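Local coordinates for 2-oxo-1,2-dihydroquinoline 8-monooxygenase, oxygenase component (Pseudomonas putida, PDB 1Z02), which is a Rieske non-haem iron oxygenase that probably hydroxylates 2-oxo-1,2-dihydroquinoline at carbon 8, using a [2Fe-2S] cluster and a mononuclear iron, at residues 166-171 against 404-409. Residues are numbered along the deposited sequence; the frame is centred on the assembly and turned at random.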
# COMPACT_ATOMS: atom_id res chain seq x y z
N ALA A 166 -26.95 -10.21 26.90
CA ALA A 166 -27.46 -11.54 26.59
C ALA A 166 -28.09 -11.62 25.20
O ALA A 166 -27.99 -12.64 24.52
CB ALA A 166 -28.47 -11.96 27.67
N HIS A 167 -28.74 -10.54 24.78
CA HIS A 167 -29.39 -10.52 23.47
C HIS A 167 -28.42 -10.69 22.29
O HIS A 167 -28.84 -11.08 21.20
CB HIS A 167 -30.20 -9.23 23.28
CG HIS A 167 -31.49 -9.22 24.04
ND1 HIS A 167 -32.48 -8.29 23.80
CD2 HIS A 167 -31.94 -10.00 25.05
CE1 HIS A 167 -33.49 -8.51 24.62
NE2 HIS A 167 -33.19 -9.54 25.39
N ASP A 168 -27.15 -10.42 22.52
CA ASP A 168 -26.14 -10.57 21.47
C ASP A 168 -25.13 -11.67 21.83
O ASP A 168 -23.98 -11.64 21.38
CB ASP A 168 -25.40 -9.25 21.23
CG ASP A 168 -26.23 -8.25 20.44
OD1 ASP A 168 -25.76 -7.11 20.23
OD2 ASP A 168 -27.36 -8.60 20.04
N LEU A 169 -25.57 -12.62 22.65
CA LEU A 169 -24.73 -13.74 23.07
C LEU A 169 -25.47 -15.02 22.70
O LEU A 169 -26.70 -15.02 22.63
CB LEU A 169 -24.50 -13.66 24.58
CG LEU A 169 -23.05 -13.47 25.06
CD1 LEU A 169 -22.30 -12.56 24.19
CD2 LEU A 169 -23.03 -13.02 26.48
N PRO A 170 -24.74 -16.11 22.44
CA PRO A 170 -25.39 -17.38 22.07
C PRO A 170 -26.49 -17.84 23.04
O PRO A 170 -26.56 -17.36 24.17
CB PRO A 170 -24.23 -18.36 22.02
CG PRO A 170 -23.08 -17.49 21.57
CD PRO A 170 -23.27 -16.24 22.41
N PHE A 171 -27.33 -18.76 22.56
CA PHE A 171 -28.43 -19.31 23.37
C PHE A 171 -27.85 -19.97 24.61
O PHE A 171 -26.82 -20.64 24.53
CB PHE A 171 -29.22 -20.35 22.56
CG PHE A 171 -29.66 -19.86 21.21
CD1 PHE A 171 -28.98 -20.26 20.06
CD2 PHE A 171 -30.74 -18.99 21.08
CE1 PHE A 171 -29.36 -19.79 18.80
CE2 PHE A 171 -31.13 -18.52 19.83
CZ PHE A 171 -30.44 -18.92 18.69
N TRP A 404 -32.61 -8.96 11.08
CA TRP A 404 -32.53 -8.48 12.45
C TRP A 404 -31.35 -7.65 12.93
O TRP A 404 -31.28 -7.34 14.12
CB TRP A 404 -32.69 -9.66 13.41
CG TRP A 404 -34.01 -10.32 13.27
CD1 TRP A 404 -34.32 -11.39 12.49
CD2 TRP A 404 -35.23 -9.89 13.87
NE1 TRP A 404 -35.66 -11.66 12.56
CE2 TRP A 404 -36.25 -10.75 13.40
CE3 TRP A 404 -35.56 -8.86 14.75
CZ2 TRP A 404 -37.57 -10.61 13.79
CZ3 TRP A 404 -36.87 -8.72 15.13
CH2 TRP A 404 -37.86 -9.59 14.65
N ASN A 405 -30.42 -7.27 12.06
CA ASN A 405 -29.29 -6.48 12.52
C ASN A 405 -29.84 -5.14 13.00
O ASN A 405 -30.91 -4.72 12.54
CB ASN A 405 -28.27 -6.29 11.39
CG ASN A 405 -28.75 -5.35 10.31
OD1 ASN A 405 -28.72 -4.14 10.48
ND2 ASN A 405 -29.19 -5.91 9.19
N ARG A 406 -29.16 -4.49 13.94
CA ARG A 406 -29.63 -3.21 14.47
C ARG A 406 -29.04 -2.03 13.72
O ARG A 406 -29.20 -0.89 14.15
CB ARG A 406 -29.30 -3.06 15.96
CG ARG A 406 -29.87 -4.15 16.84
CD ARG A 406 -30.00 -3.71 18.29
NE ARG A 406 -30.27 -4.85 19.16
CZ ARG A 406 -29.35 -5.69 19.60
NH1 ARG A 406 -29.70 -6.71 20.37
NH2 ARG A 406 -28.06 -5.49 19.31
N GLY A 407 -28.34 -2.29 12.62
CA GLY A 407 -27.75 -1.20 11.87
C GLY A 407 -26.55 -1.62 11.05
O GLY A 407 -25.85 -2.57 11.40
N ILE A 408 -26.32 -0.92 9.95
CA ILE A 408 -25.20 -1.20 9.07
C ILE A 408 -24.19 -0.07 9.27
O ILE A 408 -24.49 1.09 9.02
CB ILE A 408 -25.66 -1.26 7.61
CG1 ILE A 408 -26.61 -2.45 7.43
CG2 ILE A 408 -24.47 -1.38 6.67
CD1 ILE A 408 -27.24 -2.53 6.06
N ALA A 409 -22.99 -0.43 9.73
CA ALA A 409 -21.95 0.55 9.97
C ALA A 409 -21.54 1.28 8.69
O ALA A 409 -21.46 0.70 7.61
CB ALA A 409 -20.74 -0.14 10.61
O HOH W 1 -32.44 -6.72 21.37
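R406 reaches D168 through a bidentate, end-on salt bridge, each terminal nitrogen of the guanidinium taking one carboxylate oxygen. The two bonds are unequal. R406 NH2 meets the syn lone pair of D168 OD1 at 3.0 Å, within the guanidinium plane. That bond is nearly straight (169°). R406 NH1 approaches D168 OD2 from above the carboxylate plane, also at 3.0 Å. Here the bond is more bent (142°). The asymmetry is consistent with the 33° angle between the carboxylate and guanidinium planes. The arginine spans the gap between backbones with its chain extended from CG to NE. H167 adds its CB, 3.9 Å from R406 NH1 at the guanidinium edge, and a water lying in the plane of the H167 ring and of the guanidinium links H167 ND1 to R406 NH1. Both charged groups have further partners: the backbone N of W44 also donates to D168 OD1, and R406 NH2 donates to the carbonyl O of N42. An alanine in place of D168 would probably leave the R406 guanidinium without this carboxylate and the W44 amide without this acceptor. The contact thus ties the loop leading toward strand 196-206 to the segment just after helix 392-404; H43, at the start of strand 43-49, touches D168 and R406, while G407 forms a backbone hydrogen bond with I41 just ahead of that strand.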